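Local structure of LPP20 lipofamily protein (Helicobacter pylori R046Wa, 4KZS) at residues N102-L105 / F106-G109; L73-D76 / D77-N81; E151-L154 / K155-V159; L110-K113 / Y114-L117. The protein is of unknown function but is secreted, and may be connected with the outer membrane and the Tol-Pal system. All blocks are in the same frame, centred on the assembly; numbering follows the deposited sequence.

Contact 1: residues N102-L105 / F106-G109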
loop_
_atom_site.group_PDB
_atom_site.type_symbol
_atom_site.label_atom_id
_atom_site.label_comp_id
_atom_site.label_asym_id
_atom_site.label_seq_id
_atom_site.Cartn_x
_atom_site.Cartn_y
_atom_site.Cartn_z
ATOM N N ASN A 102 -10.226 -18.555 -18.731
ATOM C CA ASN A 102 -11.660 -18.369 -18.775
ATOM C C ASN A 102 -12.052 -16.989 -18.250
ATOM O O ASN A 102 -11.671 -16.597 -17.176
ATOM C CB ASN A 102 -12.274 -19.433 -17.898
ATOM C CG ASN A 102 -13.767 -19.385 -17.926
ATOM O OD1 ASN A 102 -14.384 -18.589 -17.220
ATOM N ND2 ASN A 102 -14.365 -20.237 -18.737
ATOM N N GLN A 103 -12.798 -16.234 -19.007
ATOM C CA GLN A 103 -13.195 -14.926 -18.529
ATOM C C GLN A 103 -13.880 -14.977 -17.200
ATOM O O GLN A 103 -13.580 -14.148 -16.321
ATOM C CB GLN A 103 -14.062 -14.208 -19.536
ATOM C CG GLN A 103 -13.200 -13.505 -20.554
ATOM C CD GLN A 103 -13.990 -12.610 -21.470
ATOM O OE1 GLN A 103 -14.606 -13.080 -22.442
ATOM N NE2 GLN A 103 -13.979 -11.306 -21.171
ATOM N N ASN A 104 -14.761 -15.948 -17.012
ATOM C CA ASN A 104 -15.463 -16.019 -15.742
ATOM C C ASN A 104 -14.558 -16.427 -14.569
ATOM O O ASN A 104 -14.627 -15.845 -13.486
ATOM C CB ASN A 104 -16.759 -16.833 -15.859
ATOM C CG ASN A 104 -17.778 -16.155 -16.789
ATOM O OD1 ASN A 104 -17.988 -14.930 -16.716
ATOM N ND2 ASN A 104 -18.401 -16.943 -17.688
ATOM N N LEU A 105 -13.694 -17.405 -14.781
ATOM C CA LEU A 105 -12.724 -17.734 -13.757
ATOM C C LEU A 105 -11.792 -16.556 -13.467
ATOM O O LEU A 105 -11.290 -16.396 -12.340
ATOM C CB LEU A 105 -11.880 -18.911 -14.217
ATOM C CG LEU A 105 -12.541 -20.232 -13.800
ATOM C CD1 LEU A 105 -11.756 -21.404 -14.335
ATOM C CD2 LEU A 105 -12.470 -20.215 -12.269
ATOM N N PHE A 106 -11.570 -15.713 -14.467
ATOM C CA PHE A 106 -10.748 -14.589 -14.239
ATOM C C PHE A 106 -11.473 -13.655 -13.286
ATOM O O PHE A 106 -10.853 -13.171 -12.366
ATOM C CB PHE A 106 -10.418 -13.858 -15.540
ATOM C CG PHE A 106 -9.874 -12.498 -15.304
ATOM C CD1 PHE A 106 -10.627 -11.382 -15.600
ATOM C CD2 PHE A 106 -8.620 -12.331 -14.752
ATOM C CE1 PHE A 106 -10.117 -10.067 -15.389
ATOM C CE2 PHE A 106 -8.109 -11.048 -14.511
ATOM C CZ PHE A 106 -8.882 -9.896 -14.801
ATOM N N LEU A 107 -12.759 -13.392 -13.512
ATOM C CA LEU A 107 -13.492 -12.496 -12.623
ATOM C C LEU A 107 -13.617 -13.068 -11.226
ATOM O O LEU A 107 -13.518 -12.325 -10.268
ATOM C CB LEU A 107 -14.908 -12.194 -13.116
ATOM C CG LEU A 107 -14.958 -11.449 -14.427
ATOM C CD1 LEU A 107 -16.376 -11.426 -14.982
ATOM C CD2 LEU A 107 -14.391 -10.043 -14.227
ATOM N N GLN A 108 -13.883 -14.372 -11.120
ATOM C CA GLN A 108 -14.040 -14.985 -9.836
ATOM C C GLN A 108 -12.745 -14.751 -9.120
ATOM O O GLN A 108 -12.732 -14.399 -7.953
ATOM C CB GLN A 108 -14.378 -16.492 -9.913
ATOM C CG GLN A 108 -15.685 -16.830 -10.650
ATOM C CD GLN A 108 -16.917 -16.018 -10.201
ATOM O OE1 GLN A 108 -17.234 -15.951 -9.003
ATOM N NE2 GLN A 108 -17.632 -15.421 -11.171
ATOM N N GLY A 109 -11.637 -14.900 -9.809
ATOM C CA GLY A 109 -10.360 -14.635 -9.120
ATOM C C GLY A 109 -10.186 -13.186 -8.666
ATOM O O GLY A 109 -9.393 -12.917 -7.757
#

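Contact 2: residues L73-D76 / D77-N81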
loop_
_atom_site.group_PDB
_atom_site.type_symbol
_atom_site.label_atom_id
_atom_site.label_comp_id
_atom_site.label_asym_id
_atom_site.label_seq_id
_atom_site.Cartn_x
_atom_site.Cartn_y
_atom_site.Cartn_z
ATOM N N LEU A 73 -6.747 1.336 -15.908
ATOM C CA LEU A 73 -6.140 0.397 -14.971
ATOM C C LEU A 73 -5.425 -0.695 -15.732
ATOM O O LEU A 73 -5.951 -1.225 -16.699
ATOM C CB LEU A 73 -7.195 -0.193 -14.027
ATOM C CG LEU A 73 -8.483 -0.743 -14.657
ATOM C CD1 LEU A 73 -8.242 -2.156 -15.150
ATOM C CD2 LEU A 73 -9.643 -0.700 -13.677
ATOM N N LYS A 74 -4.209 -1.011 -15.315
ATOM C CA LYS A 74 -3.432 -2.002 -16.022
ATOM C C LYS A 74 -3.165 -3.120 -15.034
ATOM O O LYS A 74 -2.526 -2.890 -14.021
ATOM C CB LYS A 74 -2.127 -1.401 -16.534
ATOM C CG LYS A 74 -1.579 -2.144 -17.739
ATOM C CD LYS A 74 -0.648 -1.261 -18.557
ATOM C CE LYS A 74 0.725 -1.096 -17.918
ATOM N NZ LYS A 74 1.555 -2.329 -18.016
ATOM N N THR A 75 -3.686 -4.312 -15.313
ATOM C CA THR A 75 -3.638 -5.394 -14.344
ATOM C C THR A 75 -2.230 -5.976 -14.384
ATOM O O THR A 75 -1.455 -5.621 -15.248
ATOM C CB THR A 75 -4.753 -6.456 -14.548
ATOM O OG1 THR A 75 -4.643 -7.025 -15.838
ATOM C CG2 THR A 75 -6.155 -5.878 -14.471
ATOM N N ASP A 76 -1.865 -6.790 -13.405
ATOM C CA ASP A 76 -0.637 -7.575 -13.482
ATOM C C ASP A 76 -0.825 -8.949 -12.799
ATOM O O ASP A 76 -1.912 -9.223 -12.290
ATOM C CB ASP A 76 0.498 -6.788 -12.872
ATOM C CG ASP A 76 0.145 -6.240 -11.525
ATOM O OD1 ASP A 76 -0.321 -7.041 -10.688
ATOM O OD2 ASP A 76 0.334 -5.021 -11.304
ATOM N N ASP A 77 0.205 -9.804 -12.787
ATOM C CA ASP A 77 0.072 -11.218 -12.316
ATOM C C ASP A 77 -0.597 -11.357 -10.970
ATOM O O ASP A 77 -1.328 -12.301 -10.724
ATOM C CB ASP A 77 1.422 -11.890 -12.149
ATOM C CG ASP A 77 2.325 -11.688 -13.320
ATOM O OD1 ASP A 77 1.949 -10.988 -14.286
ATOM O OD2 ASP A 77 3.439 -12.250 -13.276
ATOM N N LEU A 78 -0.281 -10.438 -10.067
ATOM C CA LEU A 78 -0.958 -10.348 -8.797
ATOM C C LEU A 78 -2.425 -10.718 -8.958
ATOM O O LEU A 78 -3.008 -11.348 -8.054
ATOM C CB LEU A 78 -0.893 -8.898 -8.276
ATOM C CG LEU A 78 0.319 -8.477 -7.456
ATOM C CD1 LEU A 78 1.637 -8.913 -8.104
ATOM C CD2 LEU A 78 0.255 -6.975 -7.187
ATOM N N GLU A 79 -3.004 -10.291 -10.094
ATOM C CA GLU A 79 -4.436 -10.425 -10.377
ATOM C C GLU A 79 -4.939 -11.774 -10.844
ATOM O O GLU A 79 -6.145 -12.018 -10.862
ATOM C CB GLU A 79 -4.874 -9.381 -11.380
ATOM C CG GLU A 79 -5.231 -8.076 -10.712
ATOM C CD GLU A 79 -4.016 -7.358 -10.228
ATOM O OE1 GLU A 79 -3.271 -6.876 -11.104
ATOM O OE2 GLU A 79 -3.818 -7.287 -8.987
ATOM N N LEU A 80 -4.029 -12.644 -11.237
ATOM C CA LEU A 80 -4.361 -13.961 -11.725
ATOM C C LEU A 80 -3.806 -15.001 -10.812
ATOM O O LEU A 80 -3.032 -14.662 -9.916
ATOM C CB LEU A 80 -3.582 -14.169 -13.014
ATOM C CG LEU A 80 -3.761 -13.292 -14.225
ATOM C CD1 LEU A 80 -3.120 -14.051 -15.384
ATOM C CD2 LEU A 80 -5.249 -13.052 -14.421
ATOM N N ASN A 81 -4.022 -16.274 -11.206
ATOM C CA ASN A 81 -3.516 -17.525 -10.574
ATOM C C ASN A 81 -2.613 -18.717 -11.089
ATOM O O ASN A 81 -1.349 -18.802 -10.943
ATOM C CB ASN A 81 -4.783 -18.243 -10.198
ATOM C CG ASN A 81 -5.936 -17.272 -9.959
ATOM O OD1 ASN A 81 -6.231 -16.391 -10.808
ATOM N ND2 ASN A 81 -6.587 -17.406 -8.794
#

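Contact 3: residues E151-L154 / K155-V159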
loop_
_atom_site.group_PDB
_atom_site.type_symbol
_atom_site.label_atom_id
_atom_site.label_comp_id
_atom_site.label_asym_id
_atom_site.label_seq_id
_atom_site.Cartn_x
_atom_site.Cartn_y
_atom_site.Cartn_z
ATOM N N GLU A 151 -12.343 -3.221 -7.676
ATOM C CA GLU A 151 -13.804 -3.090 -7.545
ATOM C C GLU A 151 -14.443 -2.415 -8.728
ATOM O O GLU A 151 -15.580 -2.742 -9.093
ATOM C CB GLU A 151 -14.164 -2.340 -6.301
ATOM C CG GLU A 151 -15.573 -1.840 -6.308
ATOM C CD GLU A 151 -15.847 -1.004 -5.096
ATOM O OE1 GLU A 151 -15.902 -1.593 -3.988
ATOM O OE2 GLU A 151 -16.011 0.226 -5.264
ATOM N N ARG A 152 -13.719 -1.468 -9.321
ATOM C CA ARG A 152 -14.229 -0.792 -10.501
ATOM C C ARG A 152 -14.486 -1.846 -11.576
ATOM O O ARG A 152 -15.587 -1.910 -12.136
ATOM C CB ARG A 152 -13.271 0.287 -11.000
ATOM C CG ARG A 152 -14.010 1.546 -11.434
ATOM C CD ARG A 152 -13.102 2.649 -11.966
ATOM N NE ARG A 152 -11.760 2.656 -11.377
ATOM C CZ ARG A 152 -10.649 2.978 -12.050
ATOM N NH1 ARG A 152 -10.683 3.320 -13.350
ATOM N NH2 ARG A 152 -9.480 2.948 -11.421
ATOM N N ILE A 153 -13.488 -2.699 -11.814
ATOM C CA ILE A 153 -13.659 -3.803 -12.737
ATOM C C ILE A 153 -14.886 -4.640 -12.410
ATOM O O ILE A 153 -15.751 -4.852 -13.281
ATOM C CB ILE A 153 -12.446 -4.714 -12.731
ATOM C CG1 ILE A 153 -11.216 -3.862 -13.012
ATOM C CG2 ILE A 153 -12.647 -5.816 -13.758
ATOM C CD1 ILE A 153 -9.934 -4.636 -13.090
ATOM N N LEU A 154 -14.964 -5.109 -11.161
ATOM C CA LEU A 154 -16.039 -6.022 -10.764
ATOM C C LEU A 154 -17.409 -5.416 -11.019
ATOM O O LEU A 154 -18.277 -6.088 -11.573
ATOM C CB LEU A 154 -15.896 -6.432 -9.312
ATOM C CG LEU A 154 -14.721 -7.374 -9.118
ATOM C CD1 LEU A 154 -14.527 -7.767 -7.665
ATOM C CD2 LEU A 154 -14.962 -8.595 -9.974
ATOM N N LYS A 155 -17.594 -4.140 -10.649
ATOM C CA LYS A 155 -18.883 -3.465 -10.866
ATOM C C LYS A 155 -19.157 -3.322 -12.329
ATOM O O LYS A 155 -20.292 -3.508 -12.759
ATOM C CB LYS A 155 -18.989 -2.100 -10.161
ATOM C CG LYS A 155 -19.105 -2.232 -8.644
ATOM C CD LYS A 155 -19.945 -1.166 -7.961
ATOM C CE LYS A 155 -19.170 0.133 -7.790
ATOM N NZ LYS A 155 -19.684 0.903 -6.615
ATOM N N ALA A 156 -18.121 -3.039 -13.110
ATOM C CA ALA A 156 -18.280 -2.977 -14.567
ATOM C C ALA A 156 -18.685 -4.288 -15.203
ATOM O O ALA A 156 -19.038 -4.299 -16.373
ATOM C CB ALA A 156 -17.027 -2.459 -15.240
ATOM N N TYR A 157 -18.622 -5.392 -14.459
ATOM C CA TYR A 157 -19.055 -6.701 -14.994
ATOM C C TYR A 157 -20.282 -7.213 -14.271
ATOM O O TYR A 157 -20.782 -8.264 -14.608
ATOM C CB TYR A 157 -17.918 -7.747 -14.981
ATOM C CG TYR A 157 -16.959 -7.630 -16.152
ATOM C CD1 TYR A 157 -15.790 -6.884 -16.055
ATOM C CD2 TYR A 157 -17.241 -8.250 -17.382
ATOM C CE1 TYR A 157 -14.906 -6.788 -17.138
ATOM C CE2 TYR A 157 -16.382 -8.162 -18.459
ATOM C CZ TYR A 157 -15.219 -7.429 -18.353
ATOM O OH TYR A 157 -14.374 -7.311 -19.475
ATOM N N SER A 158 -20.770 -6.455 -13.284
ATOM C CA SER A 158 -22.003 -6.787 -12.552
ATOM C C SER A 158 -21.817 -7.907 -11.553
ATOM O O SER A 158 -22.708 -8.735 -11.381
ATOM C CB SER A 158 -23.150 -7.164 -13.500
ATOM O OG SER A 158 -23.510 -6.077 -14.319
ATOM N N VAL A 159 -20.661 -7.943 -10.903
ATOM C CA VAL A 159 -20.447 -8.839 -9.787
ATOM C C VAL A 159 -20.747 -7.970 -8.574
ATOM O O VAL A 159 -20.653 -6.746 -8.665
ATOM C CB VAL A 159 -19.002 -9.328 -9.781
ATOM C CG1 VAL A 159 -18.824 -10.440 -8.770
ATOM C CG2 VAL A 159 -18.613 -9.821 -11.163
#

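Contact 4: residues L110-K113 / Y114-L117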
loop_
_atom_site.group_PDB
_atom_site.type_symbol
_atom_site.label_atom_id
_atom_site.label_comp_id
_atom_site.label_asym_id
_atom_site.label_seq_id
_atom_site.Cartn_x
_atom_site.Cartn_y
_atom_site.Cartn_z
ATOM N N LEU A 110 -10.906 -12.236 -9.281
ATOM C CA LEU A 110 -10.809 -10.834 -8.866
ATOM C C LEU A 110 -11.685 -10.614 -7.662
ATOM O O LEU A 110 -11.307 -9.888 -6.746
ATOM C CB LEU A 110 -11.215 -9.873 -9.982
ATOM C CG LEU A 110 -10.096 -9.592 -10.982
ATOM C CD1 LEU A 110 -10.538 -8.583 -12.025
ATOM C CD2 LEU A 110 -8.884 -9.102 -10.230
ATOM N N ARG A 111 -12.844 -11.268 -7.670
ATOM C CA ARG A 111 -13.772 -11.278 -6.563
ATOM C C ARG A 111 -13.014 -11.797 -5.355
ATOM O O ARG A 111 -13.175 -11.314 -4.228
ATOM C CB ARG A 111 -14.960 -12.170 -6.924
ATOM C CG ARG A 111 -15.792 -12.711 -5.783
ATOM C CD ARG A 111 -16.530 -13.975 -6.230
ATOM N NE ARG A 111 -17.738 -13.651 -6.988
ATOM C CZ ARG A 111 -18.886 -13.338 -6.406
ATOM N NH1 ARG A 111 -18.947 -13.326 -5.078
ATOM N NH2 ARG A 111 -19.961 -13.042 -7.135
ATOM N N ASP A 112 -12.120 -12.745 -5.593
ATOM C CA ASP A 112 -11.431 -13.360 -4.481
ATOM C C ASP A 112 -10.346 -12.494 -3.872
ATOM O O ASP A 112 -10.237 -12.432 -2.652
ATOM C CB ASP A 112 -10.891 -14.737 -4.864
ATOM C CG ASP A 112 -12.002 -15.730 -5.246
ATOM O OD1 ASP A 112 -13.212 -15.472 -5.003
ATOM O OD2 ASP A 112 -11.665 -16.792 -5.803
ATOM N N LYS A 113 -9.527 -11.866 -4.716
ATOM C CA LYS A 113 -8.438 -11.006 -4.262
ATOM C C LYS A 113 -9.101 -9.783 -3.588
ATOM O O LYS A 113 -8.603 -9.260 -2.602
ATOM C CB LYS A 113 -7.553 -10.599 -5.450
ATOM C CG LYS A 113 -6.244 -9.877 -5.117
ATOM C CD LYS A 113 -5.415 -9.602 -6.386
ATOM C CE LYS A 113 -4.121 -8.818 -6.126
ATOM N NZ LYS A 113 -3.154 -9.565 -5.276
ATOM N N TYR A 114 -10.255 -9.368 -4.080
ATOM C CA TYR A 114 -10.999 -8.318 -3.415
ATOM C C TYR A 114 -11.444 -8.739 -2.017
ATOM O O TYR A 114 -11.013 -8.104 -1.060
ATOM C CB TYR A 114 -12.209 -7.937 -4.235
ATOM C CG TYR A 114 -12.984 -6.825 -3.649
ATOM C CD1 TYR A 114 -13.889 -7.073 -2.660
ATOM C CD2 TYR A 114 -12.834 -5.521 -4.097
ATOM C CE1 TYR A 114 -14.640 -6.062 -2.105
ATOM C CE2 TYR A 114 -13.575 -4.484 -3.548
ATOM C CZ TYR A 114 -14.491 -4.765 -2.539
ATOM O OH TYR A 114 -15.277 -3.789 -1.938
ATOM N N ASN A 115 -12.275 -9.803 -1.899
ATOM C CA ASN A 115 -12.693 -10.341 -0.605
ATOM C C ASN A 115 -11.518 -10.488 0.366
ATOM O O ASN A 115 -11.657 -10.208 1.546
ATOM C CB ASN A 115 -13.400 -11.649 -0.755
ATOM C CG ASN A 115 -14.624 -11.541 -1.650
ATOM O OD1 ASN A 115 -15.149 -10.445 -1.862
ATOM N ND2 ASN A 115 -15.068 -12.670 -2.222
ATOM N N ALA A 116 -10.345 -10.829 -0.139
ATOM C CA ALA A 116 -9.185 -11.024 0.703
ATOM C C ALA A 116 -8.693 -9.678 1.158
ATOM O O ALA A 116 -8.259 -9.536 2.293
ATOM C CB ALA A 116 -8.085 -11.767 -0.047
ATOM N N LEU A 117 -8.769 -8.684 0.279
ATOM C CA LEU A 117 -8.416 -7.319 0.679
ATOM C C LEU A 117 -9.378 -6.774 1.755
ATOM O O LEU A 117 -8.907 -6.147 2.697
ATOM C CB LEU A 117 -8.317 -6.372 -0.525
ATOM C CG LEU A 117 -7.108 -6.736 -1.398
ATOM C CD1 LEU A 117 -7.234 -6.118 -2.782
ATOM C CD2 LEU A 117 -5.803 -6.337 -0.761
#

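Contact 1: residues N102-L105 / F106-G109
Asn102 and Phe106 meet across the first turn of helix 103-121, and Asn102 holds the N-cap position. The capping bond comes from its side chain. Leu105 N donates to Asn102 OD1 at 2.8 Å, and the donor lies tilted from the carbonyl plane. One N-H of the first turn, which has no earlier helical carbonyl to bind, is thereby satisfied.

The backbone bonds form a second group, each running from residue i+4 back to residue i. The series starts with Phe106 N to Asn102 O at 2.9 Å. Leu107 N then binds Gln103 O, and Gln108 N binds Asn104 O. Gly109 N reaches Leu105 O at 3.0 Å.

The remaining contacts are of side-chain carbons with backbone oxygens one turn back. Phe106 has CG anti to its own N (chi1 165°), and this carries the ring off the helix toward Ile44 of helix 29-53 and Leu80 of a loop. Gln103 O sits at the edge of the ring, near its plane, 4.1 Å from Phe106 CD1. Leu107 CG lies 3.6 Å from the same Gln103 O. Asn102 and Gln103 also touch Tyr19 and Leu20 of strand 19-26, so the helix start is packed on the sheet. In Gln108, chi1 (-60°) sets CG 3.2 Å from Asn104 O. The bend at chi2 (-50°) then keeps Gln108 NE2 3.8 Å from Asn104 O.

Contact 2: residues L73-D76 / D77-N81
Glu79 OE1 accepts a hydrogen bond from Asp76 N at 2.7 Å, nearly straight at 172°. The oxygen is met nearly along its C-O axis. This is a side-chain-to-backbone bond across a single 3-10 turn, residues 77-79, in the loop between helix 29-53 and strand 84-91.

The backbone closes the same turn. Glu79 N donates to Asp76 O at 2.7 Å, though the place of Glu79 N is less sure. One residue on, Leu80 N donates to Asp77 O at 2.8 Å. Glu79 therefore holds Asp76 from both ends, by its carboxylate and by its own N-H. A bend at chi2 (73°) turns the carboxylate back over the turn to do so, and Glu79 CG lies 4.2 Å from Thr75 CB.

The two acids form a pair of like charges. Asp76 OD1 stands 3.0 Å from Glu79 OE1, with the carboxylate planes 50° apart. Lys113 of helix 103-121 touches Glu79 and may offset the charge; its NZ also makes a weak hydrogen bond to Leu78 O. Thr75 N is bound by Ser45 OG of helix 29-53, which fixes the approach to the turn. Leu78 crosses the Asp76 side chain at a slant, its CB 3.1 Å and its CD2 3.5 Å from Asp76 OD1.

Contact 3: residues E151-L154 / K155-V159
Leu154 O accepts from two backbone donors, Val159 N at 3.1 Å and Tyr157 N at 3.0 Å. The two donors reach it from opposite faces of its carbonyl plane, and neither lies on a lone pair. The Val159 bond is nearly straight (173°); the Tyr157 bond is more bent (148°).

Further back, the helical pattern is regular. Glu151 O is satisfied by Lys155 N at 2.9 Å, and Arg152 O by Ala156 N at 2.9 Å. The end of helix 135-157 is a Schellman motif. Ser158 has positive phi (76°), and two bonds run back into the last turn: Val159 N to Leu154 O, and Ser158 N to Lys155 O at 3.0 Å. Ala156 O is bound by Gln51 NE2 of helix 29-53.

The charged side chains have partners elsewhere in the fold. Glu151 OE1 is hydrogen-bonded to Tyr114 OH of helix 103-121. Arg152 NH1 has a weak hydrogen bond to Asn72 OD1. Within the helix, Glu151 OE2 makes a long salt bridge, 4.0 Å to Lys155 NZ, with the two chains side by side and pointing the same way.

Two pairs are apolar. Ile153 CG2 lies 4.0 Å from Tyr157 CD1, the chains side by side. Leu154 CD2 meets Val159 CG2 at 4.0 Å, the chains crossing at a slant. Separately, Ile153 O lies at the edge of the Tyr157 ring, near its plane.

Contact 4: residues L110-K113 / Y114-L117
The middle of helix 103-121 holds this contact, in which residues 110-113 meet 114-117 one turn on. This helix packs beside helix 135-157, consistent with the three-helix bundle of the protein. The framework of the contact is the alpha-helical i to i+4 ladder. Tyr114 N binds Leu110 O and Asn115 N binds Arg111 O, both at 2.9 Å. Ala116 N binds Asp112 O at 3.0 Å, and Leu117 N binds Lys113 O.

The side chains sort by face. Leu110 and Tyr114 are buried and turn to helix 135-157, where they touch Ile153 and Ile150. A chi1 of -177° puts the Tyr114 ring on the side of its own carbonyl carbon and swings it away from the preceding turn, toward Ile150 and Val161. Leu117 packs on Lys146 and Ile150 of the same partner helix, while its CD1 lies 3.4 Å from Lys113 O. The Lys113 side chain reaches Glu79 in a loop.

Another face is more open and polar. Arg111 packs on Val159 and Pro160. The Asn115 amide folds back over the preceding turn. Its ND2 is 3.1 Å from Arg111 O, but the angle is too poor for a hydrogen bond. The guanidinium and amide planes stand 73° apart, and the closest side-chain approach of this pair is Arg111 CG to Asn115 ND2 at 3.6 Å.

How the contacts relate
Contacts 1 and 4 adjoin on helix 103-121, the first at its capped start and the second along its middle. Contact 3 closes helix 135-157, which follows in the chain and packs beside it. All three are partly buried; contact 2 is a surface turn. Their chemistry follows their place. Contact 4 is a plain helical ladder, contact 1 adds a side-chain N-cap, and contact 3 ends in a Schellman motif. Contact 2 instead relies on a carboxylate bound to backbone. The turn still meets the helices: Leu80 packs on Phe106, Leu73 on Ile153 and Glu79 on Leu110. Apolar packing and a tyrosine-glutamate hydrogen bond join the helices of contacts 3 and 4.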